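Local coordinates for protein YrdA (Escherichia coli, PDB 3TIO) that binds zinc between the subunits of a trimer and resembles gamma-class carbonic anhydrases, though its own catalytic activity is not established, at residues A[3-8]-A[25-30]; A[58-63]-A[88-93]; A[99-104]-A[117-122]; A[128-133]-A[144-149]. The protein carries 1 engineered substitution. One frame throughout, in Å; residues are numbered along the deposited sequence.

Interaction 1 (A[3-8]-A[25-30]). Engineered in segment 3-8: H5 (natural residue Arg).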
loop_
_atom_site.group_PDB
_atom_site.type_symbol
_atom_site.label_atom_id
_atom_site.label_comp_id
_atom_site.label_asym_id
_atom_site.label_seq_id
_atom_site.Cartn_x
_atom_site.Cartn_y
_atom_site.Cartn_z
ATOM N N VAL A 3 -8.754 -18.492 1.889
ATOM C CA VAL A 3 -7.966 -17.375 2.391
ATOM C C VAL A 3 -6.906 -17.814 3.397
ATOM O O VAL A 3 -5.957 -17.077 3.669
ATOM C CB VAL A 3 -8.873 -16.313 3.047
ATOM C CG1 VAL A 3 -9.821 -15.730 2.007
ATOM C CG2 VAL A 3 -9.660 -16.935 4.189
ATOM N N LEU A 4 -7.066 -19.017 3.944
ATOM C CA LEU A 4 -6.114 -19.547 4.916
ATOM C C LEU A 4 -5.125 -20.478 4.228
ATOM O O LEU A 4 -5.516 -21.372 3.475
ATOM C CB LEU A 4 -6.853 -20.298 6.027
ATOM C CG LEU A 4 -7.923 -19.505 6.784
ATOM C CD1 LEU A 4 -8.588 -20.400 7.821
ATOM C CD2 LEU A 4 -7.298 -18.287 7.448
ATOM N N HIS A 5 -3.840 -20.267 4.490
ATOM C CA HIS A 5 -2.794 -21.075 3.880
ATOM C C HIS A 5 -1.787 -21.546 4.913
ATOM O O HIS A 5 -1.449 -20.820 5.845
ATOM C CB HIS A 5 -2.069 -20.262 2.809
ATOM C CG HIS A 5 -2.980 -19.669 1.782
ATOM N ND1 HIS A 5 -3.587 -20.422 0.800
ATOM C CD2 HIS A 5 -3.405 -18.397 1.598
ATOM C CE1 HIS A 5 -4.344 -19.638 0.053
ATOM N NE2 HIS A 5 -4.251 -18.405 0.516
ATOM N N PRO A 6 -1.296 -22.780 4.764
ATOM C CA PRO A 6 -0.322 -23.269 5.736
ATOM C C PRO A 6 1.109 -22.942 5.322
ATOM O O PRO A 6 1.396 -22.716 4.147
ATOM C CB PRO A 6 -0.579 -24.768 5.737
ATOM C CG PRO A 6 -0.860 -25.028 4.289
ATOM C CD PRO A 6 -1.791 -23.881 3.917
ATOM N N TYR A 7 1.996 -22.885 6.307
ATOM C CA TYR A 7 3.412 -22.662 6.057
ATOM C C TYR A 7 4.022 -23.869 6.748
ATOM O O TYR A 7 4.166 -23.884 7.972
ATOM C CB TYR A 7 3.915 -21.379 6.714
ATOM C CG TYR A 7 5.400 -21.167 6.513
ATOM C CD1 TYR A 7 5.919 -20.893 5.250
ATOM C CD2 TYR A 7 6.289 -21.272 7.581
ATOM C CE1 TYR A 7 7.289 -20.729 5.054
ATOM C CE2 TYR A 7 7.658 -21.110 7.397
ATOM C CZ TYR A 7 8.151 -20.839 6.132
ATOM O OH TYR A 7 9.503 -20.677 5.949
ATOM N N ARG A 8 4.357 -24.885 5.958
ATOM C CA ARG A 8 4.897 -26.128 6.493
ATOM C C ARG A 8 3.727 -26.739 7.260
ATOM O O ARG A 8 2.648 -26.913 6.691
ATOM C CB ARG A 8 6.092 -25.846 7.411
ATOM C CG ARG A 8 7.173 -25.019 6.726
ATOM C CD ARG A 8 8.362 -24.728 7.627
ATOM N NE ARG A 8 9.191 -25.908 7.853
ATOM C CZ ARG A 8 10.358 -25.884 8.490
ATOM N NH1 ARG A 8 10.832 -24.741 8.967
ATOM N NH2 ARG A 8 11.050 -27.004 8.652
ATOM N N VAL A 25 -5.196 -12.687 2.341
ATOM C CA VAL A 25 -4.261 -13.800 2.423
ATOM C C VAL A 25 -3.701 -13.949 3.833
ATOM O O VAL A 25 -3.030 -13.051 4.332
ATOM C CB VAL A 25 -3.089 -13.564 1.439
ATOM C CG1 VAL A 25 -2.167 -14.768 1.411
ATOM C CG2 VAL A 25 -3.631 -13.257 0.047
ATOM N N VAL A 26 -3.979 -15.085 4.467
ATOM C CA VAL A 26 -3.503 -15.364 5.819
ATOM C C VAL A 26 -2.647 -16.627 5.736
ATOM O O VAL A 26 -3.142 -17.711 5.412
ATOM C CB VAL A 26 -4.687 -15.567 6.790
ATOM C CG1 VAL A 26 -4.176 -15.779 8.207
ATOM C CG2 VAL A 26 -5.602 -14.353 6.745
ATOM N N ILE A 27 -1.363 -16.472 6.036
ATOM C CA ILE A 27 -0.397 -17.558 5.925
ATOM C C ILE A 27 0.306 -17.971 7.214
ATOM O O ILE A 27 0.780 -17.129 7.973
ATOM C CB ILE A 27 0.700 -17.169 4.910
ATOM C CG1 ILE A 27 0.070 -16.899 3.541
ATOM C CG2 ILE A 27 1.764 -18.251 4.836
ATOM C CD1 ILE A 27 0.963 -16.095 2.608
ATOM N N GLY A 28 0.371 -19.279 7.443
ATOM C CA GLY A 28 1.072 -19.805 8.602
ATOM C C GLY A 28 0.457 -19.712 9.983
ATOM O O GLY A 28 -0.753 -19.849 10.165
ATOM N N ASP A 29 1.321 -19.479 10.968
ATOM C CA ASP A 29 0.906 -19.399 12.361
ATOM C C ASP A 29 0.306 -18.046 12.704
ATOM O O ASP A 29 0.973 -17.177 13.272
ATOM C CB ASP A 29 2.095 -19.686 13.285
ATOM C CG ASP A 29 1.665 -20.014 14.704
ATOM O OD1 ASP A 29 0.482 -19.798 15.040
ATOM O OD2 ASP A 29 2.516 -20.485 15.490
ATOM N N VAL A 30 -0.960 -17.881 12.346
ATOM C CA VAL A 30 -1.690 -16.656 12.617
ATOM C C VAL A 30 -2.859 -17.025 13.512
ATOM O O VAL A 30 -3.722 -17.820 13.134
ATOM C CB VAL A 30 -2.209 -16.018 11.316
ATOM C CG1 VAL A 30 -3.030 -14.777 11.634
ATOM C CG2 VAL A 30 -1.037 -15.662 10.422
#
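L4 and H5 pair with V26 and I27 at the first rung of a left-handed parallel beta-helix. Strand 4-5 is the outermost strand of its sheet within this chain, and strand 25-27 lies next to it. Three backbone bonds join them. V26 N donates to V3 O at 2.9 Å, H5 N donates to V26 O at 2.8 Å, and G28 N donates to H5 O at 2.9 Å. The first two run nearly along the C=O axis.

L4 and V26 lie side by side on one face of the sheet. The CD2 branch of L4 rests 3.8 Å from V26 CB, and I20 of strand 19-20 covers both side chains. The other face carries H5 and I27. H5 is an engineered residue, arginine in the natural sequence. Its ring leans back toward V25, two residues before I27 on the partner strand, and CD2 comes 3.8 Å from V25 CG1.

In this fold each coil has three short strands joined by sharp turns. The chain turns its corner at G28 and D29, and phi of G28 is positive (75°). Y7 CB packs 3.8 Å from G28 CA. The Y7 ring swings away from the strand pair, with CG anti to the backbone N (chi1 177°). It meets Y174 of the second subunit, and its OH is hydrogen-bonded to E173 of that subunit.

Interaction 2 (A[58-63]-A[88-93]). With ZN (zinc ion), chain I; PO4 (phosphate ion), chain H.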
loop_
_atom_site.group_PDB
_atom_site.type_symbol
_atom_site.label_atom_id
_atom_site.label_comp_id
_atom_site.label_asym_id
_atom_site.label_seq_id
_atom_site.Cartn_x
_atom_site.Cartn_y
_atom_site.Cartn_z
ATOM N N ASN A 58 -9.863 -5.127 14.598
ATOM C CA ASN A 58 -10.058 -5.063 13.162
ATOM C C ASN A 58 -8.761 -4.731 12.435
ATOM O O ASN A 58 -7.958 -3.923 12.901
ATOM C CB ASN A 58 -11.152 -4.037 12.816
ATOM C CG ASN A 58 -10.836 -2.635 13.311
ATOM O OD1 ASN A 58 -10.121 -1.875 12.655
ATOM N ND2 ASN A 58 -11.372 -2.283 14.475
ATOM N N ILE A 59 -8.546 -5.410 11.314
ATOM C CA ILE A 59 -7.377 -5.182 10.472
ATOM C C ILE A 59 -7.995 -4.703 9.165
ATOM O O ILE A 59 -8.495 -5.498 8.367
ATOM C CB ILE A 59 -6.574 -6.479 10.230
ATOM C CG1 ILE A 59 -6.167 -7.110 11.574
ATOM C CG2 ILE A 59 -5.344 -6.169 9.385
ATOM C CD1 ILE A 59 -5.388 -6.185 12.500
ATOM N N GLN A 60 -7.964 -3.390 8.958
ATOM C CA GLN A 60 -8.593 -2.791 7.788
ATOM C C GLN A 60 -7.922 -2.981 6.428
ATOM O O GLN A 60 -6.744 -3.337 6.338
ATOM C CB GLN A 60 -8.861 -1.316 8.080
ATOM C CG GLN A 60 -9.896 -1.157 9.191
ATOM C CD GLN A 60 -10.157 0.282 9.559
ATOM O OE1 GLN A 60 -10.484 1.099 8.703
ATOM N NE2 GLN A 60 -10.021 0.603 10.840
ATOM N N ASP A 61 -8.718 -2.736 5.388
ATOM C CA ASP A 61 -8.344 -2.909 3.984
ATOM C C ASP A 61 -6.932 -2.500 3.597
ATOM O O ASP A 61 -6.498 -1.392 3.890
ATOM C CB ASP A 61 -9.304 -2.129 3.070
ATOM C CG ASP A 61 -10.735 -2.137 3.560
ATOM O OD1 ASP A 61 -10.977 -1.658 4.687
ATOM O OD2 ASP A 61 -11.617 -2.602 2.806
ATOM N N GLY A 62 -6.232 -3.403 2.915
ATOM C CA GLY A 62 -4.894 -3.104 2.433
ATOM C C GLY A 62 -3.749 -3.154 3.419
ATOM O O GLY A 62 -2.623 -2.796 3.069
ATOM N N SER A 63 -4.016 -3.582 4.649
ATOM C CA SER A 63 -2.954 -3.660 5.641
ATOM C C SER A 63 -2.023 -4.826 5.326
ATOM O O SER A 63 -2.416 -5.772 4.645
ATOM C CB SER A 63 -3.545 -3.824 7.041
ATOM O OG SER A 63 -4.197 -2.635 7.451
ATOM N N VAL A 88 -6.877 -1.267 13.533
ATOM C CA VAL A 88 -5.739 -1.106 12.636
ATOM C C VAL A 88 -6.294 -0.534 11.337
ATOM O O VAL A 88 -6.981 -1.223 10.581
ATOM C CB VAL A 88 -5.036 -2.453 12.380
ATOM C CG1 VAL A 88 -3.897 -2.274 11.381
ATOM C CG2 VAL A 88 -4.499 -3.003 13.700
ATOM N N GLY A 89 -5.993 0.742 11.107
ATOM C CA GLY A 89 -6.485 1.452 9.936
ATOM C C GLY A 89 -6.122 0.897 8.573
ATOM O O GLY A 89 -5.272 0.021 8.446
ATOM N N HIS A 90 -6.778 1.421 7.541
ATOM C CA HIS A 90 -6.516 0.976 6.176
ATOM C C HIS A 90 -5.049 1.160 5.821
ATOM O O HIS A 90 -4.411 2.124 6.250
ATOM C CB HIS A 90 -7.311 1.800 5.163
ATOM C CG HIS A 90 -8.777 1.883 5.445
ATOM N ND1 HIS A 90 -9.637 0.824 5.257
ATOM C CD2 HIS A 90 -9.541 2.922 5.851
ATOM C CE1 HIS A 90 -10.871 1.209 5.530
ATOM N NE2 HIS A 90 -10.839 2.478 5.893
ATOM N N LYS A 91 -4.531 0.235 5.018
ATOM C CA LYS A 91 -3.160 0.307 4.525
ATOM C C LYS A 91 -2.062 0.408 5.568
ATOM O O LYS A 91 -0.979 0.918 5.279
ATOM C CB LYS A 91 -3.014 1.492 3.563
ATOM C CG LYS A 91 -3.638 1.294 2.196
ATOM C CD LYS A 91 -3.388 2.522 1.330
ATOM C CE LYS A 91 -3.732 2.266 -0.125
ATOM N NZ LYS A 91 -2.835 1.245 -0.723
ATOM N N VAL A 92 -2.323 -0.065 6.777
ATOM C CA VAL A 92 -1.308 -0.010 7.812
ATOM C C VAL A 92 -0.304 -1.147 7.653
ATOM O O VAL A 92 -0.660 -2.265 7.280
ATOM C CB VAL A 92 -1.944 -0.066 9.217
ATOM C CG1 VAL A 92 -0.879 -0.320 10.278
ATOM C CG2 VAL A 92 -2.633 1.256 9.505
ATOM N N MET A 93 0.956 -0.832 7.927
ATOM C CA MET A 93 2.059 -1.782 7.844
ATOM C C MET A 93 2.514 -2.070 9.270
ATOM O O MET A 93 2.995 -1.168 9.953
ATOM C CB MET A 93 3.210 -1.152 7.054
ATOM C CG MET A 93 4.508 -1.947 7.013
ATOM S SD MET A 93 4.567 -3.143 5.685
ATOM C CE MET A 93 4.702 -4.672 6.644
HETATM ZN ZN ZN I . -12.475 3.669 6.304
HETATM P P PO4 H . 0.484 1.432 0.781
HETATM O O1 PO4 H . -0.250 0.198 0.147
HETATM O O2 PO4 H . 0.065 2.745 0.010
HETATM O O3 PO4 H . 0.081 1.562 2.302
HETATM O O4 PO4 H . 2.043 1.234 0.668
HETATM O O HOH W 1 -8.935 3.370 8.906
#
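H90 binds the zinc ion through NE2 at 2.1 Å, and D61 and Q60 meet its ring from two directions. D61 OD1 lies at the ring edge, in plane, and accepts a weak hydrogen bond from H90 ND1 at 2.9 Å. The bond is bent, with 118° at the hydrogen. The same oxygen is salt-bridged to R45 of the third subunit, so two partners share OD1. Q60 OE1 sits over one ring face, 3.1 Å above the plane and offset toward the rim. The Q60 amide is turned 85° from the ring. Its NE2 donates to N58 OD1, and a water links OE1 to H90 N.

The backbones join through V88 N to N58 O, Q60 N to V88 O and K91 N to D61 O, the last at 2.8 Å. S63 OG donates to Q60 O and accepts from V92 N at 3.3 Å. K91 NZ donates to G62 O of the third subunit and, at 2.9 Å, to O1 of a phosphate, probably from the crystallisation liquor. The lysines of all three subunits bind this ion. Outside the polar cluster, I59 CD1 packs 3.5 Å from V88 CG2.

Q60-S63 and G89-V92 form stacked type II turns at a corner of the beta-helix. H66, H69 and H95 of the third subunit complete the zinc site. A metal shared by histidines of two subunits is characteristic of gamma-class carbonic anhydrases.

Interaction 3 (A[99-104]-A[117-122])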
loop_
_atom_site.group_PDB
_atom_site.type_symbol
_atom_site.label_atom_id
_atom_site.label_comp_id
_atom_site.label_asym_id
_atom_site.label_seq_id
_atom_site.Cartn_x
_atom_site.Cartn_y
_atom_site.Cartn_z
ATOM N N ILE A 99 1.401 -4.386 20.110
ATOM C CA ILE A 99 0.371 -3.380 20.314
ATOM C C ILE A 99 -0.540 -3.844 21.436
ATOM O O ILE A 99 -0.990 -4.990 21.442
ATOM C CB ILE A 99 -0.459 -3.164 19.029
ATOM C CG1 ILE A 99 0.448 -2.652 17.912
ATOM C CG2 ILE A 99 -1.589 -2.188 19.295
ATOM C CD1 ILE A 99 -0.235 -2.552 16.569
ATOM N N GLY A 100 -0.798 -2.949 22.385
ATOM C CA GLY A 100 -1.648 -3.274 23.514
ATOM C C GLY A 100 -3.126 -3.308 23.183
ATOM O O GLY A 100 -3.517 -3.615 22.058
ATOM N N ASN A 101 -3.951 -2.987 24.175
ATOM C CA ASN A 101 -5.397 -2.983 24.008
ATOM C C ASN A 101 -5.930 -1.576 23.779
ATOM O O ASN A 101 -5.355 -0.598 24.257
ATOM C CB ASN A 101 -6.067 -3.582 25.250
ATOM C CG ASN A 101 -5.520 -4.949 25.605
ATOM O OD1 ASN A 101 -5.482 -5.849 24.769
ATOM N ND2 ASN A 101 -5.096 -5.113 26.856
ATOM N N ARG A 102 -7.034 -1.487 23.044
ATOM C CA ARG A 102 -7.678 -0.213 22.751
ATOM C C ARG A 102 -6.705 0.796 22.154
ATOM O O ARG A 102 -6.439 1.850 22.733
ATOM C CB ARG A 102 -8.316 0.355 24.022
ATOM C CG ARG A 102 -9.319 -0.593 24.678
ATOM C CD ARG A 102 -9.907 0.014 25.947
ATOM N NE ARG A 102 -8.870 0.323 26.925
ATOM C CZ ARG A 102 -8.220 -0.586 27.644
ATOM N NH1 ARG A 102 -8.504 -1.874 27.508
ATOM N NH2 ARG A 102 -7.265 -0.209 28.483
ATOM N N VAL A 103 -6.165 0.446 20.994
ATOM C CA VAL A 103 -5.231 1.302 20.276
ATOM C C VAL A 103 -5.789 1.538 18.883
ATOM O O VAL A 103 -6.346 0.633 18.273
ATOM C CB VAL A 103 -3.843 0.635 20.130
ATOM C CG1 VAL A 103 -2.941 1.482 19.227
ATOM C CG2 VAL A 103 -3.206 0.460 21.498
ATOM N N LEU A 104 -5.654 2.763 18.396
ATOM C CA LEU A 104 -6.109 3.081 17.052
ATOM C C LEU A 104 -4.869 3.459 16.253
ATOM O O LEU A 104 -4.164 4.414 16.597
ATOM C CB LEU A 104 -7.111 4.240 17.071
ATOM C CG LEU A 104 -7.798 4.524 15.729
ATOM C CD1 LEU A 104 -9.149 5.185 15.966
ATOM C CD2 LEU A 104 -6.905 5.402 14.865
ATOM N N VAL A 117 3.453 -0.420 21.647
ATOM C CA VAL A 117 2.399 0.563 21.841
ATOM C C VAL A 117 1.548 0.135 23.032
ATOM O O VAL A 117 0.910 -0.914 23.003
ATOM C CB VAL A 117 1.507 0.685 20.589
ATOM C CG1 VAL A 117 0.496 1.814 20.779
ATOM C CG2 VAL A 117 2.373 0.940 19.360
ATOM N N GLU A 118 1.548 0.948 24.084
ATOM C CA GLU A 118 0.774 0.636 25.278
ATOM C C GLU A 118 -0.719 0.848 25.036
ATOM O O GLU A 118 -1.124 1.316 23.974
ATOM C CB GLU A 118 1.256 1.495 26.449
ATOM C CG GLU A 118 2.771 1.480 26.614
ATOM C CD GLU A 118 3.243 2.109 27.909
ATOM O OE1 GLU A 118 2.564 3.024 28.420
ATOM O OE2 GLU A 118 4.311 1.691 28.407
ATOM N N ASP A 119 -1.537 0.514 26.029
ATOM C CA ASP A 119 -2.985 0.648 25.895
ATOM C C ASP A 119 -3.464 2.090 25.768
ATOM O O ASP A 119 -2.783 3.026 26.178
ATOM C CB ASP A 119 -3.699 0.002 27.090
ATOM C CG ASP A 119 -3.133 -1.355 27.455
ATOM O OD1 ASP A 119 -2.845 -2.156 26.546
ATOM O OD2 ASP A 119 -2.987 -1.624 28.669
ATOM N N ASP A 120 -4.656 2.247 25.195
ATOM C CA ASP A 120 -5.287 3.550 25.026
ATOM C C ASP A 120 -4.385 4.582 24.366
ATOM O O ASP A 120 -4.103 5.642 24.931
ATOM C CB ASP A 120 -5.767 4.069 26.384
ATOM C CG ASP A 120 -6.738 3.117 27.057
ATOM O OD1 ASP A 120 -7.748 2.764 26.424
ATOM O OD2 ASP A 120 -6.491 2.722 28.217
ATOM N N VAL A 121 -3.940 4.264 23.158
ATOM C CA VAL A 121 -3.075 5.151 22.401
ATOM C C VAL A 121 -3.654 5.374 21.014
ATOM O O VAL A 121 -4.294 4.490 20.445
ATOM C CB VAL A 121 -1.655 4.553 22.255
ATOM C CG1 VAL A 121 -0.835 5.366 21.259
ATOM C CG2 VAL A 121 -0.965 4.525 23.614
ATOM N N MET A 122 -3.431 6.565 20.478
ATOM C CA MET A 122 -3.897 6.885 19.140
ATOM C C MET A 122 -2.691 7.320 18.322
ATOM O O MET A 122 -1.884 8.135 18.769
ATOM C CB MET A 122 -4.928 8.011 19.174
ATOM C CG MET A 122 -5.558 8.298 17.822
ATOM S SD MET A 122 -6.807 9.588 17.901
ATOM C CE MET A 122 -7.917 8.876 19.111
HETATM O O HOH W 2 -5.742 -3.049 28.894
#
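Segments 99-104 and 117-122 run parallel, one coil apart, and both round the same corner. I99 pairs with V117 before the corner, and L104 with M122 after it. G100 N donates to V117 O at 2.7 Å, D120 N to N101 O at 3.1 Å, and L104 N to V121 O at 3.0 Å.

At the corner D119 OD1 takes the N-H of N101 at 2.7 Å. The bond is almost straight (174°) and comes in on the anti side, somewhat out of the carboxylate plane. R102 and D120 lie side by side in a salt bridge. The arginine grips side-on, with NE 2.7 Å from D120 OD1 and NH2 3.0 Å from D120 OD2. Its chain bends at chi3 (-59°), and the guanidinium plane stands 47° from the carboxylate. A water accepts from N101 ND2 and R102 NH2, and N101 OD1 accepts from E84 N. On the face of the sheet shared with I99, V103 CG1 touches V117 CG1 at 3.8 Å.

These are neighbouring coils of the hexapeptide-repeat beta-helix. L111 of strand 110-111 packs on I99 and V117 inside the coils. On the outer face, L160 of helix 154-176 covers L104 and M122. L140 of strand 139-143 packs on M122 there, while Y141 packs on V121 on the other face.

Interaction 4 (A[128-133]-A[144-149])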
loop_
_atom_site.group_PDB
_atom_site.type_symbol
_atom_site.label_atom_id
_atom_site.label_comp_id
_atom_site.label_asym_id
_atom_site.label_seq_id
_atom_site.Cartn_x
_atom_site.Cartn_y
_atom_site.Cartn_z
ATOM N N LEU A 128 4.973 7.080 11.248
ATOM C CA LEU A 128 5.981 6.036 11.220
ATOM C C LEU A 128 6.545 5.895 12.626
ATOM O O LEU A 128 7.057 6.861 13.205
ATOM C CB LEU A 128 7.103 6.360 10.227
ATOM C CG LEU A 128 8.116 5.218 10.069
ATOM C CD1 LEU A 128 8.736 5.263 8.681
ATOM C CD2 LEU A 128 9.179 5.303 11.150
ATOM N N VAL A 129 6.418 4.696 13.182
ATOM C CA VAL A 129 6.925 4.403 14.518
ATOM C C VAL A 129 8.228 3.629 14.350
ATOM O O VAL A 129 8.228 2.481 13.888
ATOM C CB VAL A 129 5.923 3.550 15.328
ATOM C CG1 VAL A 129 6.472 3.286 16.728
ATOM C CG2 VAL A 129 4.578 4.258 15.402
ATOM N N PRO A 130 9.359 4.253 14.716
ATOM C CA PRO A 130 10.695 3.652 14.612
ATOM C C PRO A 130 10.861 2.349 15.386
ATOM O O PRO A 130 10.100 2.055 16.306
ATOM C CB PRO A 130 11.612 4.748 15.159
ATOM C CG PRO A 130 10.857 6.006 14.884
ATOM C CD PRO A 130 9.449 5.623 15.248
ATOM N N GLN A 131 11.877 1.577 15.012
ATOM C CA GLN A 131 12.156 0.314 15.678
ATOM C C GLN A 131 12.389 0.519 17.172
ATOM O O GLN A 131 13.048 1.476 17.587
ATOM C CB GLN A 131 13.391 -0.354 15.066
ATOM C CG GLN A 131 13.252 -0.708 13.596
ATOM C CD GLN A 131 14.477 -1.424 13.055
ATOM O OE1 GLN A 131 14.845 -2.496 13.534
ATOM N NE2 GLN A 131 15.115 -0.830 12.053
ATOM N N ASN A 132 11.829 -0.384 17.969
ATOM C CA ASN A 132 11.973 -0.362 19.419
ATOM C C ASN A 132 11.422 0.854 20.152
ATOM O O ASN A 132 11.688 1.022 21.342
ATOM C CB ASN A 132 13.444 -0.539 19.794
ATOM C CG ASN A 132 14.020 -1.840 19.277
ATOM O OD1 ASN A 132 13.495 -2.916 19.553
ATOM N ND2 ASN A 132 15.107 -1.747 18.521
ATOM N N LYS A 133 10.663 1.708 19.475
ATOM C CA LYS A 133 10.117 2.870 20.167
ATOM C C LYS A 133 8.892 2.478 20.990
ATOM O O LYS A 133 8.022 1.747 20.517
ATOM C CB LYS A 133 9.737 3.979 19.178
ATOM C CG LYS A 133 9.246 5.249 19.875
ATOM C CD LYS A 133 9.060 6.405 18.906
ATOM C CE LYS A 133 8.597 7.663 19.636
ATOM N NZ LYS A 133 9.586 8.130 20.651
ATOM N N SER A 144 6.395 11.363 11.251
ATOM C CA SER A 144 7.317 10.397 10.671
ATOM C C SER A 144 8.742 10.910 10.861
ATOM O O SER A 144 9.227 11.713 10.067
ATOM C CB SER A 144 7.022 10.216 9.180
ATOM O OG SER A 144 7.920 9.288 8.597
ATOM N N PRO A 145 9.423 10.466 11.930
ATOM C CA PRO A 145 8.934 9.529 12.946
ATOM C C PRO A 145 7.954 10.207 13.895
ATOM O O PRO A 145 7.919 11.435 13.995
ATOM C CB PRO A 145 10.212 9.097 13.649
ATOM C CG PRO A 145 11.015 10.357 13.632
ATOM C CD PRO A 145 10.818 10.850 12.213
ATOM N N VAL A 146 7.164 9.406 14.602
ATOM C CA VAL A 146 6.181 9.959 15.521
ATOM C C VAL A 146 6.776 10.701 16.705
ATOM O O VAL A 146 7.884 10.416 17.154
ATOM C CB VAL A 146 5.242 8.869 16.100
ATOM C CG1 VAL A 146 4.383 8.280 15.001
ATOM C CG2 VAL A 146 6.056 7.786 16.796
ATOM N N LYS A 147 6.007 11.667 17.190
ATOM C CA LYS A 147 6.366 12.457 18.354
ATOM C C LYS A 147 5.134 12.409 19.244
ATOM O O LYS A 147 4.011 12.298 18.746
ATOM C CB LYS A 147 6.653 13.913 17.972
ATOM C CG LYS A 147 7.915 14.126 17.157
ATOM C CD LYS A 147 8.125 15.605 16.867
ATOM C CE LYS A 147 9.423 15.847 16.115
ATOM N NZ LYS A 147 9.652 17.298 15.863
ATOM N N GLN A 148 5.345 12.470 20.552
ATOM C CA GLN A 148 4.236 12.471 21.494
ATOM C C GLN A 148 3.634 13.868 21.374
ATOM O O GLN A 148 4.307 14.864 21.640
ATOM C CB GLN A 148 4.749 12.231 22.911
ATOM C CG GLN A 148 3.657 11.959 23.932
ATOM C CD GLN A 148 4.215 11.663 25.307
ATOM O OE1 GLN A 148 4.704 12.557 25.997
ATOM N NE2 GLN A 148 4.154 10.401 25.709
ATOM N N ILE A 149 2.375 13.941 20.958
ATOM C CA ILE A 149 1.715 15.226 20.770
ATOM C C ILE A 149 1.023 15.769 22.014
ATOM O O ILE A 149 1.307 16.886 22.455
ATOM C CB ILE A 149 0.671 15.144 19.634
ATOM C CG1 ILE A 149 1.325 14.590 18.366
ATOM C CG2 ILE A 149 0.082 16.523 19.358
ATOM C CD1 ILE A 149 2.464 15.440 17.834
#
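L128 O accepts the N-H of V146 at 2.9 Å. The bond is bent at the hydrogen (144°), and the donor is tilted 21° from the carbonyl plane. P145 CA also approaches this oxygen, in a CA-H...O contact of 3.3 Å. The peptide bond before P145 is cis. S144 lies beside L128, with OG 3.4 Å from L128 CB.

V146 fills the angle between strand 128-129 and the turn that follows it. Its CG2 stands between its own backbone N and carbonyl carbon. The CG1 branch meets V129 CG2 at 4.0 Å, and the two side chains cross at a slant. Here the left-handed beta-helix comes to its end. Strand 128-129 is the outermost strand of its sheet within this chain, and strand 146-151 turns back antiparallel to strand 139-143.

A type II turn from P130 to K133 forms the next corner. The P130 and P145 rings cross at about a right angle, and P130 CG presses tightly on P145 CB at 3.4 Å. K133 reaches back over V146 with its chain straight as far as CE. K133 CE lies 3.8 Å from V146 CG2, and only then does the chain bend, at chi4 (61°).

The four contacts follow one another along the chain, and none nests in or crosses another. Interaction 1 closes the first coil of the beta-helix, near the N terminus, and borders the second subunit. Interaction 2 closes a longer excursion of 24 residues at mid-helix and lies at the zinc site shared with the third subunit. Interaction 3 spans one later coil, beside helix 154-176 and away from the other chains. Interaction 4 closes the last coil, where the chain reverses before that helix. Centres of interactions 1 and 4 are about 30 Å apart, on opposite sides of the chain's centre. Interactions 2, 3 and 4 reach a common sheet.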